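Local coordinates for protein aspartate aminotransferase (Rhodobacter sphaeroides, PDB 3NRA) that probably transfers the amino group of L-aspartate to 2-oxoglutarate, giving oxaloacetate and L-glutamate, with pyridoxal 5'-phosphate as cofactor, at residues B[155-160]-B[339-344]; B[163-168]-B[198-203]; B[220-225]-B[229-234]; B[314-319]-B[331-336]. One frame throughout, in Å; residues are numbered along the deposited sequence.

How the interactions relate
Interaction 2 is the most buried of the four: a helix carboxylate sunk among backbone N-H groups, which meet its charge. Interaction 3 lies at the surface, and interactions 1 and 4 are partly buried. Interactions 1 and 2 use two parts of the same loop, between strand 149-154 and helix 169-177, while interactions 1 and 4 share the chain that runs from helix 304-324 into strand 339-340. Arg-332 ties these pieces together by bonding to Tyr-157 O and Arg-164 O. Interaction 1 pairs aromatic packing with a bridging water. Interactions 3 and 4, less enclosed than interaction 2, use arginine-to-carbonyl bonds, in interaction 4 with an Arg-316 to Asp-317 salt bridge.

Interaction 1: B[155-160]-B[339-344]; sequences LDYVSA and YLFPRL
Aromatic packing joins Tyr-157 to Phe-341, whose rings meet obliquely with their centroids 5.9 Å apart and their planes at 47°. The phenol end does the touching: Tyr-157 OH lies 3.3 Å from Phe-341 CE2, and Tyr-157 CZ sits in the plane of the Phe-341 ring at its edge, 3.8 Å from Phe-341 CD2. Phe-341 reaches this place because its CG is anti to the backbone N (chi1 -163°), which sends the ring across to the tyrosine. On the tyrosine side, Val-158 CG2 lies over one ring face, offset toward its rim.

The polar link runs through water. Water 1 lies at the edge of the Tyr-157 ring, in its plane, 2.5 Å from Tyr-157 OH, and it donates to Phe-341 O at 2.7 Å. A tyrosine suits the site because the phenol end of its ring reaches the phenylalanine while its hydroxyl meets the water. Without the ring, as with an alanine here, the water would probably lose its phenol partner and a gap would open beside Phe-341.

In the fold, the contact joins the loop leaving edge strand 149-154 of the seven-stranded sheet to the end of strand 339-340 in the smaller sheet. Tyr-339, on that strand, bonds through its OH to NZ of the cofactor-bearing lysine, LLP at position 253.

The remaining contact is apolar against charged. Val-158 CG1 lies over one face of the Arg-343 guanidinium, 3.7 Å from Arg-343 NH1, so one methyl of the branched valine meets the flat group where its N-H bonds do not point.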
loop_
_atom_site.group_PDB
_atom_site.type_symbol
_atom_site.label_atom_id
_atom_site.label_comp_id
_atom_site.label_asym_id
_atom_site.label_seq_id
_atom_site.Cartn_x
_atom_site.Cartn_y
_atom_site.Cartn_z
ATOM N N LEU B 155 21.334 -15.554 -13.947
ATOM C CA LEU B 155 22.455 -14.692 -13.587
ATOM C C LEU B 155 23.597 -15.585 -13.197
ATOM O O LEU B 155 23.582 -16.156 -12.114
ATOM C CB LEU B 155 22.100 -13.759 -12.404
ATOM C CG LEU B 155 23.104 -12.654 -12.020
ATOM C CD1 LEU B 155 23.255 -11.641 -13.144
ATOM C CD2 LEU B 155 22.691 -11.937 -10.692
ATOM N N ASP B 156 24.607 -15.678 -14.066
ATOM C CA ASP B 156 25.773 -16.472 -13.791
ATOM C C ASP B 156 26.785 -15.607 -13.026
ATOM O O ASP B 156 27.846 -15.275 -13.526
ATOM C CB ASP B 156 26.368 -17.065 -15.102
ATOM C CG ASP B 156 25.546 -18.249 -15.638
ATOM O OD1 ASP B 156 25.281 -19.188 -14.869
ATOM O OD2 ASP B 156 25.141 -18.223 -16.817
ATOM N N TYR B 157 26.409 -15.236 -11.809
ATOM C CA TYR B 157 27.192 -14.293 -10.995
ATOM C C TYR B 157 28.391 -14.947 -10.349
ATOM O O TYR B 157 29.292 -14.239 -9.894
ATOM C CB TYR B 157 26.308 -13.642 -9.896
ATOM C CG TYR B 157 25.859 -14.601 -8.800
ATOM C CD1 TYR B 157 24.754 -15.436 -8.981
ATOM C CD2 TYR B 157 26.534 -14.658 -7.576
ATOM C CE1 TYR B 157 24.358 -16.347 -7.983
ATOM C CE2 TYR B 157 26.144 -15.544 -6.583
ATOM C CZ TYR B 157 25.057 -16.397 -6.802
ATOM O OH TYR B 157 24.679 -17.268 -5.834
ATOM N N VAL B 158 28.403 -16.300 -10.257
ATOM C CA VAL B 158 29.517 -16.992 -9.616
ATOM C C VAL B 158 30.724 -17.047 -10.556
ATOM O O VAL B 158 30.774 -17.878 -11.520
ATOM C CB VAL B 158 29.155 -18.405 -9.118
ATOM C CG1 VAL B 158 30.390 -19.065 -8.522
ATOM C CG2 VAL B 158 28.036 -18.323 -8.045
ATOM N N SER B 159 31.684 -16.146 -10.298
ATOM C CA SER B 159 32.801 -15.898 -11.200
ATOM C C SER B 159 33.830 -15.011 -10.502
ATOM O O SER B 159 33.464 -14.114 -9.758
ATOM C CB SER B 159 32.314 -15.176 -12.461
ATOM O OG SER B 159 33.407 -14.853 -13.336
ATOM N N ALA B 160 35.107 -15.250 -10.784
ATOM C CA ALA B 160 36.202 -14.326 -10.396
ATOM C C ALA B 160 36.216 -13.029 -11.242
ATOM O O ALA B 160 36.861 -12.039 -10.858
ATOM C CB ALA B 160 37.549 -15.030 -10.511
ATOM N N TYR B 339 23.813 -5.765 0.369
ATOM C CA TYR B 339 23.621 -7.220 0.362
ATOM C C TYR B 339 24.904 -8.003 0.004
ATOM O O TYR B 339 25.631 -7.628 -0.903
ATOM C CB TYR B 339 22.523 -7.598 -0.593
ATOM C CG TYR B 339 21.188 -7.063 -0.180
ATOM C CD1 TYR B 339 20.653 -7.352 1.092
ATOM C CD2 TYR B 339 20.439 -6.268 -1.044
ATOM C CE1 TYR B 339 19.417 -6.861 1.476
ATOM C CE2 TYR B 339 19.208 -5.768 -0.661
ATOM C CZ TYR B 339 18.705 -6.068 0.613
ATOM O OH TYR B 339 17.490 -5.556 1.010
ATOM N N LEU B 340 25.192 -9.046 0.789
ATOM C CA LEU B 340 26.157 -10.082 0.444
ATOM C C LEU B 340 25.425 -11.425 0.341
ATOM O O LEU B 340 24.552 -11.750 1.179
ATOM C CB LEU B 340 27.220 -10.211 1.509
ATOM C CG LEU B 340 28.378 -9.239 1.603
ATOM C CD1 LEU B 340 28.874 -9.165 3.080
ATOM C CD2 LEU B 340 29.497 -9.652 0.701
ATOM N N PHE B 341 25.835 -12.230 -0.621
ATOM C CA PHE B 341 25.201 -13.494 -0.898
ATOM C C PHE B 341 26.265 -14.621 -0.982
ATOM O O PHE B 341 26.573 -15.113 -2.057
ATOM C CB PHE B 341 24.430 -13.337 -2.196
ATOM C CG PHE B 341 23.401 -14.379 -2.435
ATOM C CD1 PHE B 341 22.395 -14.619 -1.505
ATOM C CD2 PHE B 341 23.363 -15.057 -3.647
ATOM C CE1 PHE B 341 21.413 -15.534 -1.756
ATOM C CE2 PHE B 341 22.381 -15.991 -3.891
ATOM C CZ PHE B 341 21.394 -16.217 -2.941
ATOM N N PRO B 342 26.828 -15.022 0.174
ATOM C CA PRO B 342 27.802 -16.087 0.161
ATOM C C PRO B 342 27.212 -17.463 -0.173
ATOM O O PRO B 342 26.124 -17.800 0.289
ATOM C CB PRO B 342 28.356 -16.064 1.578
ATOM C CG PRO B 342 27.346 -15.419 2.364
ATOM C CD PRO B 342 26.788 -14.376 1.479
ATOM N N ARG B 343 27.917 -18.205 -1.026
ATOM C CA ARG B 343 27.609 -19.594 -1.319
ATOM C C ARG B 343 28.404 -20.453 -0.375
ATOM O O ARG B 343 29.629 -20.399 -0.365
ATOM C CB ARG B 343 27.977 -19.930 -2.765
ATOM C CG ARG B 343 27.405 -21.239 -3.247
ATOM C CD ARG B 343 27.803 -21.552 -4.686
ATOM N NE ARG B 343 29.258 -21.665 -4.811
ATOM C CZ ARG B 343 29.901 -21.971 -5.926
ATOM N NH1 ARG B 343 29.244 -22.228 -7.059
ATOM N NH2 ARG B 343 31.207 -22.022 -5.912
ATOM N N LEU B 344 27.704 -21.256 0.425
ATOM C CA LEU B 344 28.330 -22.052 1.469
ATOM C C LEU B 344 28.745 -23.421 0.918
ATOM O O LEU B 344 28.151 -23.906 -0.053
ATOM C CB LEU B 344 27.339 -22.238 2.642
ATOM C CG LEU B 344 26.774 -20.961 3.272
ATOM C CD1 LEU B 344 25.913 -21.289 4.468
ATOM C CD2 LEU B 344 27.913 -19.984 3.669
HETATM O O HOH W 1 26.017 -17.169 -3.698
#

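Interaction 2: B[163-168]-B[198-203]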
loop_
_atom_site.group_PDB
_atom_site.type_symbol
_atom_site.label_atom_id
_atom_site.label_comp_id
_atom_site.label_asym_id
_atom_site.label_seq_id
_atom_site.Cartn_x
_atom_site.Cartn_y
_atom_site.Cartn_z
ATOM N N THR B 163 33.815 -7.732 -13.563
ATOM C CA THR B 163 33.536 -6.604 -14.482
ATOM C C THR B 163 32.118 -6.674 -15.067
ATOM O O THR B 163 31.712 -5.808 -15.822
ATOM C CB THR B 163 34.543 -6.548 -15.649
ATOM O OG1 THR B 163 34.376 -7.699 -16.483
ATOM C CG2 THR B 163 35.987 -6.466 -15.134
ATOM N N ARG B 164 31.385 -7.717 -14.747
ATOM C CA ARG B 164 29.989 -7.773 -15.113
ATOM C C ARG B 164 29.221 -8.588 -14.119
ATOM O O ARG B 164 29.817 -9.340 -13.309
ATOM C CB ARG B 164 29.833 -8.329 -16.528
ATOM C CG ARG B 164 30.321 -9.754 -16.731
ATOM C CD ARG B 164 30.278 -10.125 -18.220
ATOM N NE ARG B 164 30.899 -11.436 -18.472
ATOM C CZ ARG B 164 31.234 -11.913 -19.684
ATOM N NH1 ARG B 164 31.011 -11.192 -20.800
ATOM N NH2 ARG B 164 31.813 -13.123 -19.787
ATOM N N ALA B 165 27.901 -8.416 -14.137
ATOM C CA ALA B 165 27.016 -9.138 -13.240
ATOM C C ALA B 165 26.949 -10.610 -13.621
ATOM O O ALA B 165 26.908 -11.458 -12.759
ATOM C CB ALA B 165 25.651 -8.539 -13.265
ATOM N N GLY B 166 26.917 -10.889 -14.919
ATOM C CA GLY B 166 26.913 -12.253 -15.437
ATOM C C GLY B 166 25.582 -12.697 -16.027
ATOM O O GLY B 166 25.327 -13.899 -16.114
ATOM N N LEU B 167 24.731 -11.744 -16.427
ATOM C CA LEU B 167 23.430 -12.084 -17.017
ATOM C C LEU B 167 23.621 -12.865 -18.313
ATOM O O LEU B 167 24.472 -12.513 -19.139
ATOM C CB LEU B 167 22.590 -10.823 -17.302
ATOM C CG LEU B 167 21.097 -11.061 -17.662
ATOM C CD1 LEU B 167 20.317 -11.675 -16.495
ATOM C CD2 LEU B 167 20.428 -9.767 -18.097
ATOM N N ASP B 168 22.828 -13.932 -18.465
ATOM C CA ASP B 168 22.738 -14.691 -19.703
ATOM C C ASP B 168 21.889 -13.921 -20.727
ATOM O O ASP B 168 20.667 -14.103 -20.796
ATOM C CB ASP B 168 22.134 -16.072 -19.416
ATOM C CG ASP B 168 21.891 -16.885 -20.669
ATOM O OD1 ASP B 168 22.393 -16.510 -21.766
ATOM O OD2 ASP B 168 21.134 -17.870 -20.584
ATOM N N ALA B 198 28.090 -1.570 -18.172
ATOM C CA ALA B 198 27.667 -0.724 -19.303
ATOM C C ALA B 198 27.222 -1.553 -20.516
ATOM O O ALA B 198 26.211 -1.274 -21.111
ATOM C CB ALA B 198 28.827 0.240 -19.717
ATOM N N GLU B 199 27.958 -2.613 -20.803
ATOM C CA GLU B 199 27.679 -3.475 -21.937
ATOM C C GLU B 199 26.405 -4.307 -21.696
ATOM O O GLU B 199 25.562 -4.404 -22.574
ATOM C CB GLU B 199 28.904 -4.399 -22.208
ATOM C CG GLU B 199 29.187 -4.690 -23.668
ATOM C CD GLU B 199 28.240 -5.736 -24.302
ATOM O OE1 GLU B 199 27.732 -6.624 -23.573
ATOM O OE2 GLU B 199 28.032 -5.677 -25.550
ATOM N N GLU B 200 26.247 -4.864 -20.490
ATOM C CA GLU B 200 25.010 -5.590 -20.145
ATOM C C GLU B 200 23.771 -4.718 -20.276
ATOM O O GLU B 200 22.765 -5.151 -20.813
ATOM C CB GLU B 200 25.081 -6.201 -18.744
ATOM C CG GLU B 200 25.997 -7.478 -18.678
ATOM C CD GLU B 200 26.271 -7.941 -17.280
ATOM O OE1 GLU B 200 26.545 -7.084 -16.384
ATOM O OE2 GLU B 200 26.264 -9.171 -17.072
ATOM N N ILE B 201 23.860 -3.485 -19.801
ATOM C CA ILE B 201 22.721 -2.581 -19.828
ATOM C C ILE B 201 22.430 -2.139 -21.267
ATOM O O ILE B 201 21.265 -1.978 -21.647
ATOM C CB ILE B 201 22.980 -1.366 -18.901
ATOM C CG1 ILE B 201 22.982 -1.836 -17.421
ATOM C CG2 ILE B 201 21.978 -0.220 -19.153
ATOM C CD1 ILE B 201 21.616 -2.299 -16.866
ATOM N N GLY B 202 23.480 -1.991 -22.067
ATOM C CA GLY B 202 23.339 -1.655 -23.480
ATOM C C GLY B 202 22.624 -2.744 -24.260
ATOM O O GLY B 202 21.727 -2.464 -25.054
ATOM N N GLN B 203 22.981 -3.984 -23.970
ATOM C CA GLN B 203 22.368 -5.121 -24.643
ATOM C C GLN B 203 20.950 -5.352 -24.157
ATOM O O GLN B 203 20.096 -5.718 -24.944
ATOM C CB GLN B 203 23.222 -6.402 -24.491
ATOM C CG GLN B 203 22.715 -7.650 -25.347
ATOM C CD GLN B 203 22.839 -7.453 -26.868
ATOM O OE1 GLN B 203 23.177 -6.368 -27.348
ATOM N NE2 GLN B 203 22.574 -8.518 -27.622
HETATM O O HOH W 2 26.486 -10.885 -19.072
#
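Between Ala-165 and Leu-167 the loop backbone presents three successive N-H groups to the first turn of helix 198-211, with Leu-167 and Glu-200 closest at 7.4 Å between CA atoms. Glu-200 fills that site with its carboxylate. Its CG is anti to the carbonyl carbon (chi1 -75°) and the chain is extended beyond it, carrying the two oxygens out from the helix to the loop.

Glu-200 OE1 takes the N-H of Ala-165 at 2.9 Å, on the syn side and slightly out of the carboxylate plane; it also accepts from Ser-197 N, consistent with one half of a capping box. Glu-200 OE2 receives Gly-166 N at 2.8 Å through its syn lone pair, and Leu-167 N at 3.1 Å on the anti side, 30° out of plane. Water 2 donates to OE2 as well and to Leu-167 O. Arg-164 CB and Ala-165 CB pack against OE1, the small alanine methyl leaving the bond to its own N-H intact. Gly-166 has a positive phi, where a CB would press on the preceding carbonyl.

A glutamine in place of Glu-200 would probably lose part of this grip, since its amide nitrogen could not accept the N-H bonds that one of the carboxylate oxygens now takes.

So many donors would probably favour the ionised carboxylate. A buried carboxylate near the helix start thus bonds loop N-H groups, holding the loop that leads into helix 169-177 against helix 198-211 in what is, as in other class I aminotransferases, the large cofactor-binding domain.

Interaction 3: B[220-225]-B[229-234]; sequences LYSRLR and ASYTHL
Arg-225 leans across to Ala-229 and Tyr-231, and its side chain can be followed outward from CB. CG is anti to the backbone N (chi1 176°), which directs the chain at the other segment, where Arg-225 CG comes within 4.0 Å of Ala-229 CB. The next carbon, Arg-225 CD, lies 3.7 Å from Tyr-231 CB and also passes close to the carbonyl oxygen of Ala-229. At chi3 (55°) the chain bends, so the guanidinium turns until its edge meets that carbonyl instead of continuing past it. There Arg-225 NH1 donates to Ala-229 O at 3.0 Å, with an N-H...O angle of 154°. The oxygen lies near the guanidinium plane, and its C=O bond points almost straight at the nitrogen. An arginine serves well at this exposed place: its methylene groups lie along apolar neighbours, and its charged end binds a backbone carbonyl near the surface.

Deeper in, Ser-222 brings its CB to the phenol end of Tyr-231, 3.5 Å from Tyr-231 CZ. The hydroxyls do not pair here, for Ser-222 OG bonds to Gln-219 O and Tyr-231 OH to Asn-187 O. A small serine therefore lets the ring come close while its own polar atom is held within the loop.

Both segments belong to the long connection between strands 214-218 and 245-249 of the large sheet. A type I beta turn from Tyr-221 to Leu-224 reverses the first, and the contact closes the short loop 226-228 within that connection.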
loop_
_atom_site.group_PDB
_atom_site.type_symbol
_atom_site.label_atom_id
_atom_site.label_comp_id
_atom_site.label_asym_id
_atom_site.label_seq_id
_atom_site.Cartn_x
_atom_site.Cartn_y
_atom_site.Cartn_z
ATOM N N LEU B 220 16.589 0.300 -6.582
ATOM C CA LEU B 220 16.376 0.667 -5.175
ATOM C C LEU B 220 17.649 1.053 -4.457
ATOM O O LEU B 220 17.668 2.055 -3.710
ATOM C CB LEU B 220 15.734 -0.496 -4.430
ATOM C CG LEU B 220 15.363 -0.313 -2.940
ATOM C CD1 LEU B 220 16.589 -0.594 -2.013
ATOM C CD2 LEU B 220 14.720 1.064 -2.652
ATOM N N TYR B 221 18.702 0.245 -4.618
ATOM C CA TYR B 221 19.921 0.454 -3.830
ATOM C C TYR B 221 21.065 1.116 -4.655
ATOM O O TYR B 221 22.223 1.146 -4.218
ATOM C CB TYR B 221 20.378 -0.887 -3.191
ATOM C CG TYR B 221 20.528 -0.878 -1.679
ATOM C CD1 TYR B 221 21.037 0.219 -1.004
ATOM C CD2 TYR B 221 20.204 -2.009 -0.919
ATOM C CE1 TYR B 221 21.245 0.185 0.376
ATOM C CE2 TYR B 221 20.356 -2.018 0.465
ATOM C CZ TYR B 221 20.887 -0.932 1.098
ATOM O OH TYR B 221 21.058 -0.950 2.493
ATOM N N SER B 222 20.711 1.717 -5.791
ATOM C CA SER B 222 21.697 2.198 -6.775
ATOM C C SER B 222 22.465 3.418 -6.305
ATOM O O SER B 222 23.537 3.670 -6.787
ATOM C CB SER B 222 21.013 2.520 -8.108
ATOM O OG SER B 222 20.011 3.527 -7.931
ATOM N N ARG B 223 21.931 4.141 -5.325
ATOM C CA ARG B 223 22.631 5.300 -4.764
ATOM C C ARG B 223 23.788 4.931 -3.808
ATOM O O ARG B 223 24.737 5.721 -3.626
ATOM C CB ARG B 223 21.641 6.213 -4.046
ATOM C CG ARG B 223 22.117 7.611 -3.931
ATOM C CD ARG B 223 21.126 8.478 -3.208
ATOM N NE ARG B 223 21.706 9.783 -2.980
ATOM C CZ ARG B 223 21.251 10.687 -2.119
ATOM N NH1 ARG B 223 20.165 10.462 -1.408
ATOM N NH2 ARG B 223 21.869 11.844 -2.008
ATOM N N LEU B 224 23.710 3.766 -3.175
ATOM C CA LEU B 224 24.763 3.345 -2.263
ATOM C C LEU B 224 25.842 2.638 -3.059
ATOM O O LEU B 224 26.000 1.445 -2.952
ATOM C CB LEU B 224 24.210 2.436 -1.163
ATOM C CG LEU B 224 25.147 2.280 0.044
ATOM C CD1 LEU B 224 24.944 3.496 0.984
ATOM C CD2 LEU B 224 24.901 0.964 0.787
ATOM N N ARG B 225 26.601 3.412 -3.836
ATOM C CA ARG B 225 27.524 2.868 -4.858
ATOM C C ARG B 225 28.953 3.007 -4.350
ATOM O O ARG B 225 29.370 4.088 -3.972
ATOM C CB ARG B 225 27.340 3.615 -6.198
ATOM C CG ARG B 225 28.324 3.196 -7.329
ATOM C CD ARG B 225 28.063 3.942 -8.663
ATOM N NE ARG B 225 28.076 5.403 -8.513
ATOM C CZ ARG B 225 29.164 6.179 -8.434
ATOM N NH1 ARG B 225 30.394 5.677 -8.537
ATOM N NH2 ARG B 225 29.014 7.484 -8.245
ATOM N N ALA B 229 33.143 1.675 -8.207
ATOM C CA ALA B 229 32.115 0.915 -8.906
ATOM C C ALA B 229 31.492 1.833 -9.965
ATOM O O ALA B 229 31.266 3.011 -9.715
ATOM C CB ALA B 229 31.066 0.415 -7.944
ATOM N N SER B 230 31.252 1.283 -11.150
ATOM C CA SER B 230 30.489 1.951 -12.164
ATOM C C SER B 230 29.005 1.574 -12.001
ATOM O O SER B 230 28.670 0.591 -11.339
ATOM C CB SER B 230 31.002 1.565 -13.559
ATOM O OG SER B 230 30.330 0.382 -14.032
ATOM N N TYR B 231 28.134 2.397 -12.567
ATOM C CA TYR B 231 26.702 2.115 -12.636
ATOM C C TYR B 231 26.136 2.733 -13.890
ATOM O O TYR B 231 26.393 3.904 -14.178
ATOM C CB TYR B 231 25.968 2.664 -11.402
ATOM C CG TYR B 231 24.544 2.202 -11.310
ATOM C CD1 TYR B 231 23.527 2.849 -12.025
ATOM C CD2 TYR B 231 24.218 1.073 -10.597
ATOM C CE1 TYR B 231 22.219 2.416 -11.970
ATOM C CE2 TYR B 231 22.913 0.618 -10.542
ATOM C CZ TYR B 231 21.915 1.291 -11.238
ATOM O OH TYR B 231 20.619 0.835 -11.173
ATOM N N THR B 232 25.312 1.963 -14.606
ATOM C CA THR B 232 24.711 2.410 -15.852
ATOM C C THR B 232 23.173 2.323 -15.749
ATOM O O THR B 232 22.611 1.264 -15.404
ATOM C CB THR B 232 25.199 1.549 -17.012
ATOM O OG1 THR B 232 26.612 1.404 -16.915
ATOM C CG2 THR B 232 24.846 2.172 -18.356
ATOM N N HIS B 233 22.505 3.432 -16.073
ATOM C CA HIS B 233 21.059 3.532 -15.977
ATOM C C HIS B 233 20.417 3.160 -17.295
ATOM O O HIS B 233 20.538 3.889 -18.276
ATOM C CB HIS B 233 20.665 4.955 -15.598
ATOM C CG HIS B 233 21.178 5.386 -14.271
ATOM N ND1 HIS B 233 20.443 5.244 -13.113
ATOM C CD2 HIS B 233 22.335 5.998 -13.914
ATOM C CE1 HIS B 233 21.144 5.707 -12.089
ATOM N NE2 HIS B 233 22.293 6.181 -12.547
ATOM N N LEU B 234 19.688 2.044 -17.298
ATOM C CA LEU B 234 18.974 1.562 -18.509
ATOM C C LEU B 234 18.174 2.659 -19.187
ATOM O O LEU B 234 18.178 2.759 -20.396
ATOM C CB LEU B 234 18.032 0.396 -18.156
ATOM C CG LEU B 234 17.377 -0.300 -19.362
ATOM C CD1 LEU B 234 18.444 -0.918 -20.237
ATOM C CD2 LEU B 234 16.362 -1.363 -18.911
#

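Interaction 4: B[314-319]-B[331-336]; sequences AIRDEL and ARTPQA
Apolar contact begins where Arg-316 lays its methylene groups along the ring of Pro-334, the two side chains sliding past each other in opposite directions. Arg-316 CG lies 3.7 Å from Pro-334 CD, and the next carbon, Arg-316 CD, stays beside the same ring. Farther out, Thr-333 CG2 sits over one face of the guanidinium, 3.6 Å from Arg-316 NH1. The proline ring suits the arginine methylenes and the threonine methyl the guanidinium face; the threonine hydroxyl is turned to other partners, Glu-162 and Arg-324.

Arg-316 belongs to helix 304-324 and Pro-334 to the chain that returns from it toward strand 339-340, so the contact fastens a helix to its own exit loop in the region of the smaller sheet. Leu-340 of that strand also packs on Pro-334.

The polar bond is made at the tip of the arginine. Its chain, extended to CD, turns at chi3 (72°), bringing Arg-316 NH1 to Pro-334 O at 3.1 Å, with the oxygen tilted 20° from the guanidinium plane.

Charge pairing holds the group from its other edge. Asp-317, next in the helix, takes both Arg-316 NE (2.9 Å) and Arg-316 NH2 (2.8 Å) on one carboxylate oxygen, OD1, which lies close to the guanidinium plane. This side-on grip, a salt bridge, probably restrains rotation of the guanidinium, with NH1 left facing Pro-334 O.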
loop_
_atom_site.group_PDB
_atom_site.type_symbol
_atom_site.label_atom_id
_atom_site.label_comp_id
_atom_site.label_asym_id
_atom_site.label_seq_id
_atom_site.Cartn_x
_atom_site.Cartn_y
_atom_site.Cartn_z
ATOM N N ALA B 314 33.610 -0.163 4.387
ATOM C CA ALA B 314 34.482 -0.751 5.416
ATOM C C ALA B 314 33.879 -2.044 5.967
ATOM O O ALA B 314 34.588 -3.045 6.140
ATOM C CB ALA B 314 34.757 0.255 6.542
ATOM N N ILE B 315 32.562 -2.049 6.173
ATOM C CA ILE B 315 31.856 -3.248 6.624
ATOM C C ILE B 315 31.878 -4.328 5.534
ATOM O O ILE B 315 32.243 -5.485 5.801
ATOM C CB ILE B 315 30.390 -2.958 6.982
ATOM C CG1 ILE B 315 30.299 -2.014 8.192
ATOM C CG2 ILE B 315 29.661 -4.259 7.291
ATOM C CD1 ILE B 315 28.915 -1.506 8.432
ATOM N N ARG B 316 31.494 -3.938 4.316
ATOM C CA ARG B 316 31.603 -4.818 3.151
ATOM C C ARG B 316 32.944 -5.547 3.110
ATOM O O ARG B 316 32.982 -6.786 3.008
ATOM C CB ARG B 316 31.431 -4.019 1.863
ATOM C CG ARG B 316 31.430 -4.865 0.582
ATOM C CD ARG B 316 31.704 -4.005 -0.656
ATOM N NE ARG B 316 33.094 -3.561 -0.725
ATOM C CZ ARG B 316 33.641 -2.924 -1.770
ATOM N NH1 ARG B 316 32.934 -2.664 -2.876
ATOM N NH2 ARG B 316 34.922 -2.568 -1.724
ATOM N N ASP B 317 34.035 -4.798 3.218
ATOM C CA ASP B 317 35.382 -5.366 3.027
ATOM C C ASP B 317 35.805 -6.315 4.145
ATOM O O ASP B 317 36.466 -7.326 3.887
ATOM C CB ASP B 317 36.432 -4.247 2.898
ATOM C CG ASP B 317 36.308 -3.455 1.591
ATOM O OD1 ASP B 317 35.555 -3.875 0.694
ATOM O OD2 ASP B 317 36.972 -2.402 1.484
ATOM N N GLU B 318 35.499 -5.968 5.389
ATOM C CA GLU B 318 35.853 -6.848 6.505
ATOM C C GLU B 318 34.970 -8.088 6.518
ATOM O O GLU B 318 35.444 -9.151 6.788
ATOM C CB GLU B 318 35.811 -6.135 7.864
ATOM C CG GLU B 318 36.587 -6.935 8.968
ATOM C CD GLU B 318 36.677 -6.206 10.320
ATOM O OE1 GLU B 318 35.952 -5.205 10.525
ATOM O OE2 GLU B 318 37.477 -6.645 11.172
ATOM N N LEU B 319 33.689 -7.950 6.190
ATOM C CA LEU B 319 32.833 -9.144 6.076
ATOM C C LEU B 319 33.318 -10.063 4.985
ATOM O O LEU B 319 33.320 -11.272 5.164
ATOM C CB LEU B 319 31.372 -8.794 5.830
ATOM C CG LEU B 319 30.527 -8.317 7.031
ATOM C CD1 LEU B 319 29.061 -8.558 6.745
ATOM C CD2 LEU B 319 30.898 -8.989 8.331
ATOM N N ALA B 331 31.861 -15.514 -2.451
ATOM C CA ALA B 331 30.955 -14.346 -2.423
ATOM C C ALA B 331 31.430 -13.255 -3.391
ATOM O O ALA B 331 32.598 -12.894 -3.372
ATOM C CB ALA B 331 30.865 -13.800 -1.033
ATOM N N ARG B 332 30.522 -12.751 -4.242
ATOM C CA ARG B 332 30.853 -11.631 -5.092
ATOM C C ARG B 332 31.008 -10.401 -4.227
ATOM O O ARG B 332 30.263 -10.224 -3.243
ATOM C CB ARG B 332 29.770 -11.362 -6.172
ATOM C CG ARG B 332 29.825 -12.328 -7.424
ATOM C CD ARG B 332 31.034 -12.088 -8.292
ATOM N NE ARG B 332 30.992 -10.769 -8.901
ATOM C CZ ARG B 332 30.357 -10.469 -10.034
ATOM N NH1 ARG B 332 29.719 -11.408 -10.732
ATOM N NH2 ARG B 332 30.353 -9.210 -10.478
ATOM N N THR B 333 31.955 -9.547 -4.598
ATOM C CA THR B 333 32.041 -8.208 -4.031
ATOM C C THR B 333 30.825 -7.426 -4.407
ATOM O O THR B 333 30.588 -7.215 -5.597
ATOM C CB THR B 333 33.250 -7.457 -4.546
ATOM O OG1 THR B 333 34.412 -8.260 -4.377
ATOM C CG2 THR B 333 33.428 -6.101 -3.773
ATOM N N PRO B 334 30.039 -6.959 -3.399
ATOM C CA PRO B 334 28.943 -6.048 -3.719
ATOM C C PRO B 334 29.457 -4.714 -4.265
ATOM O O PRO B 334 30.463 -4.206 -3.797
ATOM C CB PRO B 334 28.246 -5.829 -2.347
ATOM C CG PRO B 334 28.785 -6.841 -1.456
ATOM C CD PRO B 334 30.119 -7.214 -1.950
ATOM N N GLN B 335 28.773 -4.183 -5.272
ATOM C CA GLN B 335 29.228 -2.987 -5.991
ATOM C C GLN B 335 28.303 -1.785 -5.743
ATOM O O GLN B 335 28.717 -0.634 -5.865
ATOM C CB GLN B 335 29.328 -3.299 -7.464
ATOM C CG GLN B 335 30.473 -4.298 -7.780
ATOM C CD GLN B 335 30.364 -4.948 -9.161
ATOM O OE1 GLN B 335 29.300 -5.473 -9.549
ATOM N NE2 GLN B 335 31.485 -4.982 -9.883
ATOM N N ALA B 336 27.070 -2.061 -5.379
ATOM C CA ALA B 336 26.226 -1.071 -4.739
ATOM C C ALA B 336 25.250 -1.764 -3.791
ATOM O O ALA B 336 24.993 -2.955 -3.921
ATOM C CB ALA B 336 25.471 -0.234 -5.809
#